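Local atomic coordinates of endo-b-1,4-glucanase (Nasutitermes takasagoensis, PDB entry 1KS8), a protein that probably cleaves internal beta-1,4-glucosidic bonds in cellulose and related beta-glucans, as a termite glycoside hydrolase of family 9. Residues Q289-G294 with I335-G340; K293-I298 with G302-A307. All coordinates share one frame; numbering follows the deposited sequence.

Interaction 1 of 2, residues Q289-G294 with I335-G340; sequences QKTPKG and IDYALG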
ATOM      1  N   GLN A 289      22.180   0.049  -7.617  1.00 11.34           N
ATOM      2  CA  GLN A 289      22.520   1.442  -7.861  1.00 12.29           C
ATOM      3  C   GLN A 289      21.984   2.321  -6.742  1.00 12.16           C
ATOM      4  O   GLN A 289      20.859   2.133  -6.273  1.00 12.00           O
ATOM      5  CB  GLN A 289      21.940   1.919  -9.196  1.00 12.73           C
ATOM      6  CG  GLN A 289      22.177   3.403  -9.453  1.00 14.72           C
ATOM      7  CD  GLN A 289      21.686   3.860 -10.810  1.00 16.98           C
ATOM      8  OE1 GLN A 289      21.522   5.059 -11.051  1.00 19.54           O
ATOM      9  NE2 GLN A 289      21.462   2.911 -11.711  1.00 18.39           N
ATOM     10  N   LYS A 290      22.798   3.280  -6.320  1.00 12.21           N
ATOM     11  CA  LYS A 290      22.418   4.202  -5.261  1.00 12.97           C
ATOM     12  C   LYS A 290      22.762   5.617  -5.692  1.00 12.37           C
ATOM     13  O   LYS A 290      23.609   5.816  -6.561  1.00 13.08           O
ATOM     14  CB  LYS A 290      23.174   3.865  -3.975  1.00 13.82           C
ATOM     15  CG  LYS A 290      22.918   2.459  -3.462  1.00 14.77           C
ATOM     16  CD  LYS A 290      23.827   2.110  -2.300  1.00 15.16           C
ATOM     17  CE  LYS A 290      23.567   0.689  -1.816  1.00 13.45           C
ATOM     18  NZ  LYS A 290      23.864  -0.324  -2.872  1.00 11.86           N
ATOM     19  N   THR A 291      22.092   6.599  -5.100  1.00 11.18           N
ATOM     20  CA  THR A 291      22.392   7.988  -5.411  1.00 11.25           C
ATOM     21  C   THR A 291      23.687   8.281  -4.658  1.00 11.48           C
ATOM     22  O   THR A 291      24.073   7.526  -3.764  1.00 12.55           O
ATOM     23  CB  THR A 291      21.296   8.938  -4.893  1.00  9.96           C
ATOM     24  OG1 THR A 291      21.291   8.922  -3.459  1.00 11.38           O
ATOM     25  CG2 THR A 291      19.927   8.514  -5.419  1.00 11.64           C
ATOM     26  N   PRO A 292      24.382   9.372  -5.008  1.00 11.59           N
ATOM     27  CA  PRO A 292      25.630   9.695  -4.311  1.00 12.79           C
ATOM     28  C   PRO A 292      25.447   9.811  -2.797  1.00 13.15           C
ATOM     29  O   PRO A 292      26.360   9.508  -2.028  1.00 14.80           O
ATOM     30  CB  PRO A 292      26.044  11.018  -4.951  1.00 12.67           C
ATOM     31  CG  PRO A 292      25.561  10.859  -6.358  1.00 12.67           C
ATOM     32  CD  PRO A 292      24.172  10.273  -6.156  1.00 11.76           C
ATOM     33  N   LYS A 293      24.263  10.245  -2.372  1.00 12.54           N
ATOM     34  CA  LYS A 293      23.989  10.401  -0.950  1.00 13.09           C
ATOM     35  C   LYS A 293      23.506   9.132  -0.246  1.00 13.19           C
ATOM     36  O   LYS A 293      23.147   9.169   0.930  1.00 14.80           O
ATOM     37  CB  LYS A 293      23.009  11.557  -0.729  1.00 13.45           C
ATOM     38  CG  LYS A 293      23.636  12.910  -1.063  1.00 14.71           C
ATOM     39  CD  LYS A 293      22.710  14.080  -0.780  1.00 14.98           C
ATOM     40  CE  LYS A 293      23.417  15.397  -1.069  1.00 16.35           C
ATOM     41  NZ  LYS A 293      22.556  16.584  -0.808  1.00 16.70           N
ATOM     42  N   GLY A 294      23.491   8.014  -0.967  1.00 13.15           N
ATOM     43  CA  GLY A 294      23.113   6.753  -0.349  1.00 11.83           C
ATOM     44  C   GLY A 294      21.732   6.157  -0.531  1.00 10.92           C
ATOM     45  O   GLY A 294      21.466   5.077  -0.005  1.00 11.16           O
ATOM     46  N   ILE A 335      15.110   4.897   5.373  1.00  9.20           N
ATOM     47  CA  ILE A 335      14.013   5.646   5.961  1.00  9.57           C
ATOM     48  C   ILE A 335      14.535   7.034   6.342  1.00  9.30           C
ATOM     49  O   ILE A 335      13.877   8.043   6.096  1.00  8.85           O
ATOM     50  CB  ILE A 335      13.456   4.930   7.212  1.00  9.76           C
ATOM     51  CG1 ILE A 335      12.889   3.560   6.818  1.00 11.53           C
ATOM     52  CG2 ILE A 335      12.388   5.787   7.881  1.00 10.58           C
ATOM     53  CD1 ILE A 335      11.805   3.609   5.747  1.00 19.39           C
ATOM     54  N   ASP A 336      15.731   7.084   6.924  1.00  9.24           N
ATOM     55  CA  ASP A 336      16.313   8.361   7.320  1.00  8.37           C
ATOM     56  C   ASP A 336      16.571   9.283   6.132  1.00  9.07           C
ATOM     57  O   ASP A 336      16.529  10.506   6.274  1.00  8.69           O
ATOM     58  CB  ASP A 336      17.602   8.141   8.114  1.00  9.18           C
ATOM     59  CG  ASP A 336      17.336   7.645   9.522  1.00 10.17           C
ATOM     60  OD1 ASP A 336      16.152   7.587   9.917  1.00 10.98           O
ATOM     61  OD2 ASP A 336      18.307   7.317  10.239  1.00 11.43           O
ATOM     62  N   TYR A 337      16.851   8.713   4.964  1.00  8.97           N
ATOM     63  CA  TYR A 337      17.058   9.553   3.795  1.00  8.93           C
ATOM     64  C   TYR A 337      15.726  10.235   3.493  1.00  8.82           C
ATOM     65  O   TYR A 337      15.677  11.441   3.254  1.00  9.72           O
ATOM     66  CB  TYR A 337      17.519   8.731   2.585  1.00  8.98           C
ATOM     67  CG  TYR A 337      17.754   9.577   1.352  1.00  9.01           C
ATOM     68  CD1 TYR A 337      16.682  10.101   0.627  1.00  9.01           C
ATOM     69  CD2 TYR A 337      19.049   9.890   0.931  1.00  9.38           C
ATOM     70  CE1 TYR A 337      16.890  10.913  -0.483  1.00  8.89           C
ATOM     71  CE2 TYR A 337      19.268  10.704  -0.179  1.00  9.08           C
ATOM     72  CZ  TYR A 337      18.184  11.212  -0.880  1.00  9.90           C
ATOM     73  OH  TYR A 337      18.386  12.026  -1.971  1.00 11.29           O
ATOM     74  N   ALA A 338      14.642   9.463   3.517  1.00  8.24           N
ATOM     75  CA  ALA A 338      13.322  10.018   3.244  1.00  8.38           C
ATOM     76  C   ALA A 338      12.953  11.101   4.250  1.00  8.50           C
ATOM     77  O   ALA A 338      12.261  12.063   3.913  1.00  9.25           O
ATOM     78  CB  ALA A 338      12.271   8.911   3.271  1.00  8.59           C
ATOM     79  N   LEU A 339      13.417  10.947   5.488  1.00  8.89           N
ATOM     80  CA  LEU A 339      13.107  11.913   6.535  1.00  9.14           C
ATOM     81  C   LEU A 339      13.972  13.166   6.516  1.00  9.00           C
ATOM     82  O   LEU A 339      13.646  14.146   7.184  1.00  9.65           O
ATOM     83  CB  LEU A 339      13.193  11.246   7.912  1.00  9.40           C
ATOM     84  CG  LEU A 339      12.300  10.016   8.113  1.00 10.66           C
ATOM     85  CD1 LEU A 339      12.417   9.531   9.552  1.00  9.88           C
ATOM     86  CD2 LEU A 339      10.855  10.361   7.784  1.00 12.87           C
ATOM     87  N   GLY A 340      15.076  13.144   5.771  1.00  8.75           N
ATOM     88  CA  GLY A 340      15.908  14.333   5.703  1.00  9.98           C
ATOM     89  C   GLY A 340      17.420  14.208   5.653  1.00 10.46           C
ATOM     90  O   GLY A 340      18.096  15.214   5.461  1.00 11.06           O
TER
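Y337 reaches from helix 324-341 to the loop 289-294, and its ring meets K293 and T291 there. The direct touch is a small van der Waals one. K293 CB lies at the ring edge, near the ring plane, 3.9 Å from Y337 CE2, while the carbonyl O of K293 stands 4.2 Å from Y337 CD2. T291 OG1 approaches the ring obliquely, 4.2 Å from Y337 CE2. Y337 CG is anti to the backbone N (chi1 -180°), which carries the ring away from its own helix and lays the CD2-CE2 edge against the loop. Beyond CG the K293 chain is extended and leads away from the ring, NZ bonding the carbonyl O of G342, just after the end of the helix.

No hydrogen bond joins the two segments directly; the polar link runs through a third party. D399 OD1 bonds both Y337 OH and T291 OG1, and D399 OD2 takes the backbone N of K293, so one carboxylate fastens the tyrosine to the turn. T291 OG1 also bonds L295 N.

Backbone bonds shape each side. G294 N gives a 2.9 Å bond to T291 O, closing a type I beta turn whose last residue adopts positive phi (101°). The helix widens into a pi-type turn at 337-340, where G340 N bonds Y337 O at 3.1 Å and, weakly, D336 O, again with a glycine at positive phi. What results is a beta turn between helices docked on a helix of the family 9 (alpha/alpha)6 barrel, away from the annotated sites.

Interaction 2 of 2, residues K293-I298 with G302-A307; sequences KGLLYI and GTLRHA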
ATOM      1  N   LYS A 293      24.263  10.245  -2.372  1.00 12.54           N
ATOM      2  CA  LYS A 293      23.989  10.401  -0.950  1.00 13.09           C
ATOM      3  C   LYS A 293      23.506   9.132  -0.246  1.00 13.19           C
ATOM      4  O   LYS A 293      23.147   9.169   0.930  1.00 14.80           O
ATOM      5  CB  LYS A 293      23.009  11.557  -0.729  1.00 13.45           C
ATOM      6  CG  LYS A 293      23.636  12.910  -1.063  1.00 14.71           C
ATOM      7  CD  LYS A 293      22.710  14.080  -0.780  1.00 14.98           C
ATOM      8  CE  LYS A 293      23.417  15.397  -1.069  1.00 16.35           C
ATOM      9  NZ  LYS A 293      22.556  16.584  -0.808  1.00 16.70           N
ATOM     10  N   GLY A 294      23.491   8.014  -0.967  1.00 13.15           N
ATOM     11  CA  GLY A 294      23.113   6.753  -0.349  1.00 11.83           C
ATOM     12  C   GLY A 294      21.732   6.157  -0.531  1.00 10.92           C
ATOM     13  O   GLY A 294      21.466   5.077  -0.005  1.00 11.16           O
ATOM     14  N   LEU A 295      20.849   6.831  -1.257  1.00 10.45           N
ATOM     15  CA  LEU A 295      19.509   6.297  -1.459  1.00 10.28           C
ATOM     16  C   LEU A 295      19.491   5.201  -2.522  1.00 10.14           C
ATOM     17  O   LEU A 295      20.058   5.368  -3.600  1.00 10.08           O
ATOM     18  CB  LEU A 295      18.549   7.413  -1.886  1.00 10.31           C
ATOM     19  CG  LEU A 295      17.117   6.981  -2.223  1.00 10.29           C
ATOM     20  CD1 LEU A 295      16.388   6.604  -0.943  1.00 11.87           C
ATOM     21  CD2 LEU A 295      16.385   8.110  -2.939  1.00 11.89           C
ATOM     22  N   LEU A 296      18.854   4.076  -2.214  1.00  9.50           N
ATOM     23  CA  LEU A 296      18.734   2.998  -3.192  1.00  9.23           C
ATOM     24  C   LEU A 296      17.939   3.570  -4.360  1.00  9.49           C
ATOM     25  O   LEU A 296      16.864   4.130  -4.157  1.00  8.51           O
ATOM     26  CB  LEU A 296      17.958   1.816  -2.603  1.00  9.31           C
ATOM     27  CG  LEU A 296      18.678   0.900  -1.612  1.00  9.39           C
ATOM     28  CD1 LEU A 296      17.668  -0.021  -0.945  1.00 10.47           C
ATOM     29  CD2 LEU A 296      19.738   0.090  -2.345  1.00 11.00           C
ATOM     30  N   TYR A 297      18.457   3.448  -5.577  1.00  9.93           N
ATOM     31  CA  TYR A 297      17.737   3.960  -6.740  1.00 10.20           C
ATOM     32  C   TYR A 297      17.336   2.769  -7.593  1.00 10.86           C
ATOM     33  O   TYR A 297      18.096   2.302  -8.444  1.00 11.63           O
ATOM     34  CB  TYR A 297      18.604   4.935  -7.542  1.00 11.12           C
ATOM     35  CG  TYR A 297      17.811   5.706  -8.573  1.00 11.81           C
ATOM     36  CD1 TYR A 297      17.677   5.236  -9.880  1.00 13.41           C
ATOM     37  CD2 TYR A 297      17.132   6.876  -8.222  1.00 12.35           C
ATOM     38  CE1 TYR A 297      16.883   5.911 -10.809  1.00 15.13           C
ATOM     39  CE2 TYR A 297      16.338   7.554  -9.141  1.00 14.87           C
ATOM     40  CZ  TYR A 297      16.217   7.066 -10.430  1.00 16.12           C
ATOM     41  OH  TYR A 297      15.414   7.733 -11.330  1.00 17.51           O
ATOM     42  N   ILE A 298      16.124   2.287  -7.348  1.00 10.39           N
ATOM     43  CA  ILE A 298      15.589   1.119  -8.029  1.00 10.73           C
ATOM     44  C   ILE A 298      14.844   1.430  -9.327  1.00 11.60           C
ATOM     45  O   ILE A 298      14.898   0.653 -10.279  1.00 12.48           O
ATOM     46  CB  ILE A 298      14.689   0.337  -7.043  1.00 11.09           C
ATOM     47  CG1 ILE A 298      15.559  -0.195  -5.897  1.00 13.62           C
ATOM     48  CG2 ILE A 298      13.971  -0.798  -7.752  1.00 13.45           C
ATOM     49  CD1 ILE A 298      14.789  -0.676  -4.693  1.00 15.50           C
ATOM     50  N   GLY A 302       8.130   6.355  -8.196  1.00  7.86           N
ATOM     51  CA  GLY A 302       8.023   6.082  -6.772  1.00  7.87           C
ATOM     52  C   GLY A 302       9.358   5.628  -6.214  1.00  7.58           C
ATOM     53  O   GLY A 302       9.455   4.600  -5.542  1.00  7.89           O
ATOM     54  N   THR A 303      10.392   6.413  -6.486  1.00  6.81           N
ATOM     55  CA  THR A 303      11.743   6.096  -6.043  1.00  7.94           C
ATOM     56  C   THR A 303      11.861   5.857  -4.537  1.00  7.66           C
ATOM     57  O   THR A 303      12.418   4.845  -4.110  1.00  8.36           O
ATOM     58  CB  THR A 303      12.716   7.210  -6.471  1.00  8.12           C
ATOM     59  OG1 THR A 303      12.631   7.381  -7.892  1.00  8.88           O
ATOM     60  CG2 THR A 303      14.145   6.853  -6.106  1.00  8.87           C
ATOM     61  N   LEU A 304      11.346   6.773  -3.726  1.00  7.46           N
ATOM     62  CA  LEU A 304      11.434   6.593  -2.282  1.00  7.84           C
ATOM     63  C   LEU A 304      10.624   5.378  -1.835  1.00  7.47           C
ATOM     64  O   LEU A 304      11.029   4.661  -0.921  1.00  8.27           O
ATOM     65  CB  LEU A 304      10.974   7.859  -1.555  1.00  7.26           C
ATOM     66  CG  LEU A 304      11.958   9.025  -1.716  1.00  8.04           C
ATOM     67  CD1 LEU A 304      11.319  10.311  -1.240  1.00  9.32           C
ATOM     68  CD2 LEU A 304      13.235   8.743  -0.935  1.00  9.71           C
ATOM     69  N   ARG A 305       9.486   5.151  -2.481  1.00  7.06           N
ATOM     70  CA  ARG A 305       8.640   4.005  -2.172  1.00  7.08           C
ATOM     71  C   ARG A 305       9.434   2.711  -2.361  1.00  7.85           C
ATOM     72  O   ARG A 305       9.333   1.787  -1.555  1.00  8.08           O
ATOM     73  CB  ARG A 305       7.400   4.019  -3.082  1.00  7.64           C
ATOM     74  CG  ARG A 305       6.639   2.694  -3.220  1.00  7.50           C
ATOM     75  CD  ARG A 305       7.265   1.780  -4.276  1.00  8.37           C
ATOM     76  NE  ARG A 305       7.369   2.415  -5.592  1.00  9.66           N
ATOM     77  CZ  ARG A 305       6.377   2.507  -6.475  1.00 10.08           C
ATOM     78  NH1 ARG A 305       5.178   2.006  -6.199  1.00 12.18           N
ATOM     79  NH2 ARG A 305       6.589   3.098  -7.646  1.00 10.04           N
ATOM     80  N   HIS A 306      10.229   2.638  -3.426  1.00  7.54           N
ATOM     81  CA  HIS A 306      11.023   1.438  -3.660  1.00  8.21           C
ATOM     82  C   HIS A 306      12.074   1.256  -2.571  1.00  8.05           C
ATOM     83  O   HIS A 306      12.306   0.137  -2.114  1.00  9.37           O
ATOM     84  CB  HIS A 306      11.700   1.487  -5.035  1.00  8.89           C
ATOM     85  CG  HIS A 306      10.766   1.235  -6.181  1.00  9.57           C
ATOM     86  ND1 HIS A 306      10.045   0.067  -6.310  1.00 11.34           N
ATOM     87  CD2 HIS A 306      10.446   1.995  -7.254  1.00  9.11           C
ATOM     88  CE1 HIS A 306       9.320   0.121  -7.414  1.00 11.35           C
ATOM     89  NE2 HIS A 306       9.546   1.281  -8.005  1.00 10.75           N
ATOM     90  N   ALA A 307      12.709   2.349  -2.152  1.00  7.62           N
ATOM     91  CA  ALA A 307      13.730   2.270  -1.107  1.00  8.81           C
ATOM     92  C   ALA A 307      13.106   1.882   0.232  1.00  8.85           C
ATOM     93  O   ALA A 307      13.680   1.095   0.990  1.00  8.24           O
ATOM     94  CB  ALA A 307      14.456   3.603  -0.982  1.00  9.48           C
TER
HETATM   95  O   HOH W   1      14.533   3.427  -5.287  1.00 10.02           O
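L295 fits its two methyls against helix 303-319 in the tight part of the contact. L295 CD1 sits 3.6 Å from A307 CB, and L295 CD2 is 3.8 Å from L304 CD2, the leucines crossing at about a right angle. CG of L295 is anti to its own N (chi1 176°), which spreads the methyls over L304, A307 and T303 CG2. Cut back to an alanine, this side chain would probably leave L304 CD2 without its mate here, strip A307 CB of its closest neighbour and open a gap between loop and helix.

The looser side lies toward the partly exposed Y297, I298 and H306, where groups meet obliquely. T303 CG2 touches the Y297 ring 3.7 Å from Y297 CD2, while T303 OG1 bonds the carbonyl O of D299. I298 CB is 3.8 Å from H306 CB, and I298 CG2 lies over one face of the H306 ring; R305 NE covers the opposite face. R305 NE bonds G302 O (3.0 Å), which also accepts H306 N.

One water bridges the segments, donating to L296 O and T303 O and accepting from I298 N. A loop thus folds back on the first turn of the helix it leads into, within the (alpha/alpha)6 barrel; H306 lies about 6 Å, side chain to side chain, from D254, a calcium ligand of this protein, though no calcium is bound here.

Overall arrangement
Interactions 1 and 2 start from one loop, 289-298, and dock it on two helices that follow each other in the chain, 324-341 and 303-319. They share K293 and G294. Both are mainly buried; interaction 1, the smaller, sets buried T291 and Y337 beside exposed K293 and routes its polar links through D399, whereas interaction 2 has no exposed touching residue. It relies on aliphatic packing, two side-chain contacts to rings and a bridging water, and sits nearer the centre of the chain. The two meet where L295 CD2 packs on Y337 CE1 at 3.8 Å, and Q289 O probably accepts a hydrogen bond from Y297 N, drawing the loop's ends together.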